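Local coordinates for protein ElaA (PDB 1XEB) that probably transfers an acetyl group from acetyl-CoA to an amine, as expected of a GNAT-family N-acetyltransferase whose own substrate is not established, at residues A[116-121]-A[140-145]; A[27-32]-A[78-83]. One frame throughout, in Å; residues are numbered along the deposited sequence.

Contact 1. Residues A[116-121]-A[140-145]; sequences SAQAHL and DDIPHI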
ATOM      1  N   SER A 116       2.318   3.380  -7.772  1.00 24.33           N
ATOM      2  CA  SER A 116       1.619   4.382  -8.549  1.00 24.89           C
ATOM      3  C   SER A 116       1.401   5.510  -7.560  1.00 26.51           C
ATOM      4  O   SER A 116       0.545   5.418  -6.673  1.00 27.86           O
ATOM      5  CB  SER A 116       0.283   3.826  -9.020  1.00 24.91           C
ATOM      6  OG  SER A 116      -0.512   4.842  -9.585  1.00 26.67           O
ATOM      7  N   ALA A 117       2.194   6.565  -7.713  1.00 27.19           N
ATOM      8  CA  ALA A 117       2.154   7.722  -6.820  1.00 27.68           C
ATOM      9  C   ALA A 117       1.351   8.887  -7.360  1.00 27.64           C
ATOM     10  O   ALA A 117       1.300   9.108  -8.565  1.00 25.96           O
ATOM     11  CB  ALA A 117       3.578   8.186  -6.535  1.00 25.89           C
ATOM     12  N   GLN A 118       0.728   9.644  -6.465  1.00 29.57           N
ATOM     13  CA  GLN A 118      -0.008  10.805  -6.916  1.00 32.87           C
ATOM     14  C   GLN A 118       1.017  11.772  -7.525  1.00 33.76           C
ATOM     15  O   GLN A 118       2.075  12.031  -6.955  1.00 32.25           O
ATOM     16  CB  GLN A 118      -0.755  11.466  -5.758  1.00 33.92           C
ATOM     17  CG  GLN A 118      -1.727  10.545  -5.051  1.00 36.04           C
ATOM     18  CD  GLN A 118      -2.908  11.292  -4.438  1.00 38.55           C
ATOM     19  OE1 GLN A 118      -2.774  12.446  -4.004  1.00 38.27           O
ATOM     20  NE2 GLN A 118      -4.071  10.630  -4.392  1.00 37.08           N
ATOM     21  N   ALA A 119       0.700  12.277  -8.706  1.00 36.77           N
ATOM     22  CA  ALA A 119       1.568  13.190  -9.426  1.00 39.29           C
ATOM     23  C   ALA A 119       2.361  14.145  -8.542  1.00 41.99           C
ATOM     24  O   ALA A 119       3.573  14.281  -8.722  1.00 42.54           O
ATOM     25  CB  ALA A 119       0.749  13.978 -10.430  1.00 39.21           C
ATOM     26  N   HIS A 120       1.697  14.789  -7.583  1.00 43.78           N
ATOM     27  CA  HIS A 120       2.381  15.754  -6.727  1.00 45.90           C
ATOM     28  C   HIS A 120       3.382  15.215  -5.696  1.00 46.88           C
ATOM     29  O   HIS A 120       4.525  15.681  -5.654  1.00 49.70           O
ATOM     30  CB  HIS A 120       1.368  16.694  -6.036  1.00 46.92           C
ATOM     31  CG  HIS A 120       0.511  16.030  -5.002  1.00 47.77           C
ATOM     32  ND1 HIS A 120      -0.749  15.546  -5.279  1.00 48.27           N
ATOM     33  CD2 HIS A 120       0.734  15.770  -3.691  1.00 46.85           C
ATOM     34  CE1 HIS A 120      -1.266  15.017  -4.184  1.00 47.49           C
ATOM     35  NE2 HIS A 120      -0.385  15.140  -3.207  1.00 47.42           N
ATOM     36  N   LEU A 121       2.995  14.256  -4.862  1.00 45.77           N
ATOM     37  CA  LEU A 121       3.955  13.756  -3.880  1.00 45.25           C
ATOM     38  C   LEU A 121       5.023  12.902  -4.543  1.00 43.23           C
ATOM     39  O   LEU A 121       5.420  11.856  -4.030  1.00 42.92           O
ATOM     40  CB  LEU A 121       3.249  12.981  -2.754  1.00 47.82           C
ATOM     41  CG  LEU A 121       1.888  12.324  -2.987  1.00 49.17           C
ATOM     42  CD1 LEU A 121       2.004  11.353  -4.135  1.00 51.51           C
ATOM     43  CD2 LEU A 121       1.418  11.607  -1.716  1.00 48.88           C
ATOM     44  N   ASP A 140      -9.212   8.458 -11.066  1.00 47.74           N
ATOM     45  CA  ASP A 140     -10.307   9.238 -10.479  1.00 48.25           C
ATOM     46  C   ASP A 140     -10.016  10.705 -10.762  1.00 49.07           C
ATOM     47  O   ASP A 140     -10.184  11.568  -9.902  1.00 50.69           O
ATOM     48  CB  ASP A 140     -10.408   9.020  -8.962  1.00 48.02           C
ATOM     49  CG  ASP A 140     -11.492   9.897  -8.305  1.00 47.98           C
ATOM     50  OD1 ASP A 140     -11.300  10.304  -7.137  1.00 44.59           O
ATOM     51  OD2 ASP A 140     -12.533  10.176  -8.943  1.00 47.78           O
ATOM     52  N   ASP A 141      -9.557  10.977 -11.975  1.00 48.92           N
ATOM     53  CA  ASP A 141      -9.237  12.338 -12.380  1.00 49.66           C
ATOM     54  C   ASP A 141      -8.127  12.980 -11.542  1.00 48.63           C
ATOM     55  O   ASP A 141      -7.964  14.205 -11.556  1.00 49.90           O
ATOM     56  CB  ASP A 141     -10.491  13.224 -12.340  1.00 52.45           C
ATOM     57  CG  ASP A 141     -10.643  14.078 -13.595  1.00 55.39           C
ATOM     58  OD1 ASP A 141     -10.897  13.491 -14.676  1.00 55.72           O
ATOM     59  OD2 ASP A 141     -10.498  15.325 -13.506  1.00 55.93           O
ATOM     60  N   ILE A 142      -7.370  12.163 -10.813  1.00 44.99           N
ATOM     61  CA  ILE A 142      -6.261  12.666 -10.010  1.00 41.45           C
ATOM     62  C   ILE A 142      -4.976  12.253 -10.711  1.00 39.06           C
ATOM     63  O   ILE A 142      -4.765  11.076 -10.994  1.00 36.90           O
ATOM     64  CB  ILE A 142      -6.221  12.046  -8.611  1.00 42.29           C
ATOM     65  CG1 ILE A 142      -7.465  12.432  -7.805  1.00 44.07           C
ATOM     66  CG2 ILE A 142      -4.956  12.513  -7.901  1.00 41.79           C
ATOM     67  CD1 ILE A 142      -7.391  13.820  -7.170  1.00 46.53           C
ATOM     68  N   PRO A 143      -4.094  13.216 -10.999  1.00 38.07           N
ATOM     69  CA  PRO A 143      -2.850  12.830 -11.675  1.00 36.35           C
ATOM     70  C   PRO A 143      -1.913  11.959 -10.844  1.00 35.68           C
ATOM     71  O   PRO A 143      -1.602  12.269  -9.697  1.00 34.24           O
ATOM     72  CB  PRO A 143      -2.237  14.171 -12.079  1.00 36.86           C
ATOM     73  CG  PRO A 143      -2.859  15.154 -11.131  1.00 38.55           C
ATOM     74  CD  PRO A 143      -4.271  14.676 -10.998  1.00 36.96           C
ATOM     75  N   HIS A 144      -1.481  10.857 -11.453  1.00 34.12           N
ATOM     76  CA  HIS A 144      -0.588   9.884 -10.839  1.00 32.37           C
ATOM     77  C   HIS A 144       0.586   9.657 -11.769  1.00 30.83           C
ATOM     78  O   HIS A 144       0.559  10.056 -12.925  1.00 31.19           O
ATOM     79  CB  HIS A 144      -1.295   8.546 -10.630  1.00 32.12           C
ATOM     80  CG  HIS A 144      -2.153   8.497  -9.409  1.00 34.52           C
ATOM     81  ND1 HIS A 144      -3.236   9.327  -9.228  1.00 34.72           N
ATOM     82  CD2 HIS A 144      -2.100   7.698  -8.314  1.00 35.11           C
ATOM     83  CE1 HIS A 144      -3.816   9.039  -8.075  1.00 36.24           C
ATOM     84  NE2 HIS A 144      -3.146   8.053  -7.501  1.00 34.63           N
ATOM     85  N   ILE A 145       1.604   8.983 -11.265  1.00 28.29           N
ATOM     86  CA  ILE A 145       2.787   8.720 -12.047  1.00 26.04           C
ATOM     87  C   ILE A 145       3.438   7.478 -11.458  1.00 24.88           C
ATOM     88  O   ILE A 145       3.595   7.365 -10.256  1.00 23.88           O
ATOM     89  CB  ILE A 145       3.736   9.955 -11.987  1.00 29.31           C
ATOM     90  CG1 ILE A 145       4.964   9.738 -12.856  1.00 27.66           C
ATOM     91  CG2 ILE A 145       4.152  10.230 -10.548  1.00 29.35           C
ATOM     92  CD1 ILE A 145       5.761  11.025 -13.047  1.00 32.52           C
TER
HETATM   93  O   HOH W   1      -4.431   7.755  -5.028  1.00 34.63           O
HETATM   94  O   HOH W   2      -1.265  14.837  -7.892  1.00 37.71           O
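Gln118 and His144 both place CG opposite the carbonyl carbon, at chi1 -58° and -81°, and the two side chains run alongside each other in the same direction. The Gln118 CA lies over the imidazole face, 4.0 Å from the centroid of the His144 ring and 10° off its normal, which satisfies a CH-pi contact. Rotation of the ring is fixed within its own strand, where His144 ND1 donates to Ile142 O at 2.9 Å, the carbonyl oxygen lying close to the ring plane. On the ring's other nitrogen, water 1 lies 2.8 Å from His144 NE2 and accepts a hydrogen bond from Gln118 NE2, joining the two side chains. Ser116 OG comes within 3.5 Å of His144 CD2, but its hydrogen bonds go to Tyr137 and Glu139. The backbones are paired by Ala117 N to Ile145 O at 3.0 Å and by Ile145 N to Ala117 O at 2.7 Å. A further bond, Ala119 N to Pro143 O, is modelled so short that its length is doubtful; beyond it Ala119 CB meets Pro143 CB at 3.4 Å. This is the antiparallel pairing of strands 113-118 and 142-149 in the C-terminal half of the GNAT fold.

Contact 2. Residues A[27-32]-A[78-83]; sequences EVFVVE and IGRVVS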
ATOM      1  N   GLU A  27     -13.135   3.320   3.563  1.00 22.42           N
ATOM      2  CA  GLU A  27     -13.359   4.562   4.280  1.00 22.39           C
ATOM      3  C   GLU A  27     -12.536   5.701   3.698  1.00 22.73           C
ATOM      4  O   GLU A  27     -13.033   6.809   3.546  1.00 22.62           O
ATOM      5  CB  GLU A  27     -13.026   4.370   5.752  1.00 23.67           C
ATOM      6  CG  GLU A  27     -13.102   5.638   6.593  1.00 23.60           C
ATOM      7  CD  GLU A  27     -12.794   5.350   8.047  1.00 26.48           C
ATOM      8  OE1 GLU A  27     -13.702   4.853   8.755  1.00 27.76           O
ATOM      9  OE2 GLU A  27     -11.637   5.597   8.471  1.00 28.10           O
ATOM     10  N   VAL A  28     -11.277   5.423   3.363  1.00 24.05           N
ATOM     11  CA  VAL A  28     -10.412   6.452   2.808  1.00 23.03           C
ATOM     12  C   VAL A  28     -10.481   6.632   1.292  1.00 23.60           C
ATOM     13  O   VAL A  28     -10.744   7.730   0.830  1.00 26.15           O
ATOM     14  CB  VAL A  28      -8.958   6.220   3.235  1.00 23.64           C
ATOM     15  CG1 VAL A  28      -8.040   7.265   2.612  1.00 18.62           C
ATOM     16  CG2 VAL A  28      -8.876   6.298   4.760  1.00 25.61           C
ATOM     17  N   PHE A  29     -10.253   5.575   0.519  1.00 22.83           N
ATOM     18  CA  PHE A  29     -10.283   5.687  -0.944  1.00 21.46           C
ATOM     19  C   PHE A  29     -11.673   5.856  -1.543  1.00 20.48           C
ATOM     20  O   PHE A  29     -11.818   6.517  -2.568  1.00 21.85           O
ATOM     21  CB  PHE A  29      -9.582   4.484  -1.594  1.00 20.01           C
ATOM     22  CG  PHE A  29      -8.149   4.340  -1.191  1.00 21.17           C
ATOM     23  CD1 PHE A  29      -7.668   3.133  -0.700  1.00 19.28           C
ATOM     24  CD2 PHE A  29      -7.291   5.435  -1.241  1.00 19.24           C
ATOM     25  CE1 PHE A  29      -6.362   3.012  -0.252  1.00 21.59           C
ATOM     26  CE2 PHE A  29      -5.987   5.328  -0.798  1.00 23.02           C
ATOM     27  CZ  PHE A  29      -5.514   4.112  -0.297  1.00 22.67           C
ATOM     28  N   VAL A  30     -12.694   5.275  -0.922  1.00 19.16           N
ATOM     29  CA  VAL A  30     -14.043   5.434  -1.447  1.00 20.39           C
ATOM     30  C   VAL A  30     -14.786   6.610  -0.816  1.00 21.96           C
ATOM     31  O   VAL A  30     -15.166   7.553  -1.500  1.00 22.48           O
ATOM     32  CB  VAL A  30     -14.902   4.173  -1.237  1.00 21.74           C
ATOM     33  CG1 VAL A  30     -16.315   4.417  -1.755  1.00 21.43           C
ATOM     34  CG2 VAL A  30     -14.290   3.000  -1.949  1.00 20.65           C
ATOM     35  N   VAL A  31     -14.974   6.575   0.496  1.00 24.58           N
ATOM     36  CA  VAL A  31     -15.729   7.634   1.154  1.00 25.51           C
ATOM     37  C   VAL A  31     -15.101   9.010   1.296  1.00 28.08           C
ATOM     38  O   VAL A  31     -15.549   9.968   0.669  1.00 28.97           O
ATOM     39  CB  VAL A  31     -16.204   7.191   2.547  1.00 26.92           C
ATOM     40  CG1 VAL A  31     -17.096   8.291   3.171  1.00 26.64           C
ATOM     41  CG2 VAL A  31     -16.964   5.881   2.434  1.00 23.69           C
ATOM     42  N   GLU A  32     -14.072   9.138   2.119  1.00 30.74           N
ATOM     43  CA  GLU A  32     -13.505  10.461   2.288  1.00 32.56           C
ATOM     44  C   GLU A  32     -12.951  11.051   0.999  1.00 33.19           C
ATOM     45  O   GLU A  32     -12.902  12.273   0.846  1.00 35.08           O
ATOM     46  CB  GLU A  32     -12.461  10.469   3.409  1.00 33.96           C
ATOM     47  CG  GLU A  32     -11.092   9.960   3.073  1.00 38.85           C
ATOM     48  CD  GLU A  32     -10.117  10.212   4.215  1.00 40.80           C
ATOM     49  OE1 GLU A  32     -10.375   9.689   5.324  1.00 42.28           O
ATOM     50  OE2 GLU A  32      -9.111  10.937   4.008  1.00 41.92           O
ATOM     51  N   ILE A  78       3.642  -2.024  -4.555  1.00 22.01           N
ATOM     52  CA  ILE A  78       3.159  -1.470  -3.289  1.00 21.22           C
ATOM     53  C   ILE A  78       1.943  -0.610  -3.628  1.00 20.21           C
ATOM     54  O   ILE A  78       2.006   0.206  -4.529  1.00 23.35           O
ATOM     55  CB  ILE A  78       4.254  -0.599  -2.637  1.00 20.54           C
ATOM     56  CG1 ILE A  78       5.221  -1.476  -1.870  1.00 21.15           C
ATOM     57  CG2 ILE A  78       3.648   0.443  -1.732  1.00 24.86           C
ATOM     58  CD1 ILE A  78       6.440  -0.719  -1.411  1.00 25.28           C
ATOM     59  N   GLY A  79       0.840  -0.793  -2.914  1.00 19.85           N
ATOM     60  CA  GLY A  79      -0.347  -0.013  -3.196  1.00 19.34           C
ATOM     61  C   GLY A  79      -1.289   0.040  -2.010  1.00 20.71           C
ATOM     62  O   GLY A  79      -0.982  -0.500  -0.943  1.00 21.59           O
ATOM     63  N   ARG A  80      -2.441   0.679  -2.206  1.00 19.89           N
ATOM     64  CA  ARG A  80      -3.450   0.835  -1.167  1.00 20.86           C
ATOM     65  C   ARG A  80      -2.836   1.361   0.139  1.00 21.50           C
ATOM     66  O   ARG A  80      -3.188   0.915   1.238  1.00 19.11           O
ATOM     67  CB  ARG A  80      -4.152  -0.499  -0.936  1.00 21.29           C
ATOM     68  CG  ARG A  80      -4.994  -0.963  -2.114  1.00 21.42           C
ATOM     69  CD  ARG A  80      -6.159  -0.023  -2.318  1.00 22.26           C
ATOM     70  NE  ARG A  80      -7.235  -0.577  -3.146  1.00 23.95           N
ATOM     71  CZ  ARG A  80      -7.213  -0.664  -4.467  1.00 21.90           C
ATOM     72  NH1 ARG A  80      -8.253  -1.182  -5.114  1.00 23.89           N
ATOM     73  NH2 ARG A  80      -6.159  -0.236  -5.145  1.00 21.43           N
ATOM     74  N   VAL A  81      -1.903   2.303   0.001  1.00 21.94           N
ATOM     75  CA  VAL A  81      -1.228   2.902   1.149  1.00 24.38           C
ATOM     76  C   VAL A  81      -2.234   3.821   1.827  1.00 24.69           C
ATOM     77  O   VAL A  81      -2.729   4.776   1.219  1.00 24.83           O
ATOM     78  CB  VAL A  81       0.029   3.700   0.713  1.00 24.67           C
ATOM     79  CG1 VAL A  81       0.604   4.458   1.905  1.00 23.83           C
ATOM     80  CG2 VAL A  81       1.081   2.745   0.153  1.00 21.62           C
ATOM     81  N   VAL A  82      -2.541   3.523   3.086  1.00 24.37           N
ATOM     82  CA  VAL A  82      -3.547   4.292   3.807  1.00 25.84           C
ATOM     83  C   VAL A  82      -3.293   4.364   5.310  1.00 27.07           C
ATOM     84  O   VAL A  82      -2.684   3.480   5.909  1.00 25.91           O
ATOM     85  CB  VAL A  82      -4.966   3.675   3.559  1.00 25.23           C
ATOM     86  CG1 VAL A  82      -5.059   2.291   4.196  1.00 24.00           C
ATOM     87  CG2 VAL A  82      -6.048   4.566   4.116  1.00 24.92           C
ATOM     88  N   SER A  83      -3.777   5.432   5.917  1.00 27.48           N
ATOM     89  CA  SER A  83      -3.628   5.604   7.344  1.00 28.15           C
ATOM     90  C   SER A  83      -4.926   6.250   7.784  1.00 27.92           C
ATOM     91  O   SER A  83      -5.447   7.115   7.089  1.00 26.44           O
ATOM     92  CB  SER A  83      -2.436   6.518   7.649  1.00 28.29           C
ATOM     93  OG  SER A  83      -2.738   7.867   7.331  1.00 30.88           O
TER
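Val28 and Val82 make the tight part of this contact: Val28 CG2 lies 3.4 Å from Val82 CG2, and that same Val82 methyl is 3.5 Å from Val28 CB. Val82 reaches the helix because CG2 is anti to its backbone N (CG1 chi1 67°), and this branch rests against CB and both methyls of Val28. Both valines are buried. Next to them, the Phe29 ring arrives edge-first, with Val81 O near the ring plane, 3.2 Å from Phe29 CZ, while Val82 CB stands 3.9 Å from Phe29 CZ. No hydrogen bond crosses the interface, and the segment axes, 9.3 Å apart at closest, run almost perpendicular at 83°. In the GNAT fold this is the N-terminal helical region, here helix 15-32, lying across the central strand 76-83; the positive phi of Arg80, 50°, is consistent with the beta bulge familiar in that strand. Segment 27-32, the end of helix 15-32, widens into a pi-type turn, closed by Glu32 N to Glu27 O. Toward Arg80 the fit is looser and partly open to solvent. Its bent chain brings Arg80 CD within 3.7 Å of Phe29 CE1, crossing the ring obliquely, with the guanidinium plane steeply inclined to it. The charged end continues past the phenyl group to a salt bridge with Glu39, and Phe29 also touches Tyr37 and Glu39 of the loop that follows the helix.

From the N terminus the chain runs through helix 15-32, whose last turn enters contact 2, then passes the loop around Tyr37 and Glu39 and strands 50-56 and 59-67 before strand 76-83 closes that contact, 46 residues on. Helix 92-108 follows, then strand 113-118, where contact 1 opens; it closes 19 residues later, after helix 122-126 and two short strands. The loops are in series, neither nested nor crossed. Strands 76-83 and 113-118 are parallel neighbours in one sheet, and it is through them that the contacts are related: their centres lie 14 Å apart, with nearest atoms about 5 Å apart and no touch. Contact 2 ties the N-terminal helix to the sheet, contact 1 its C-terminal antiparallel strands.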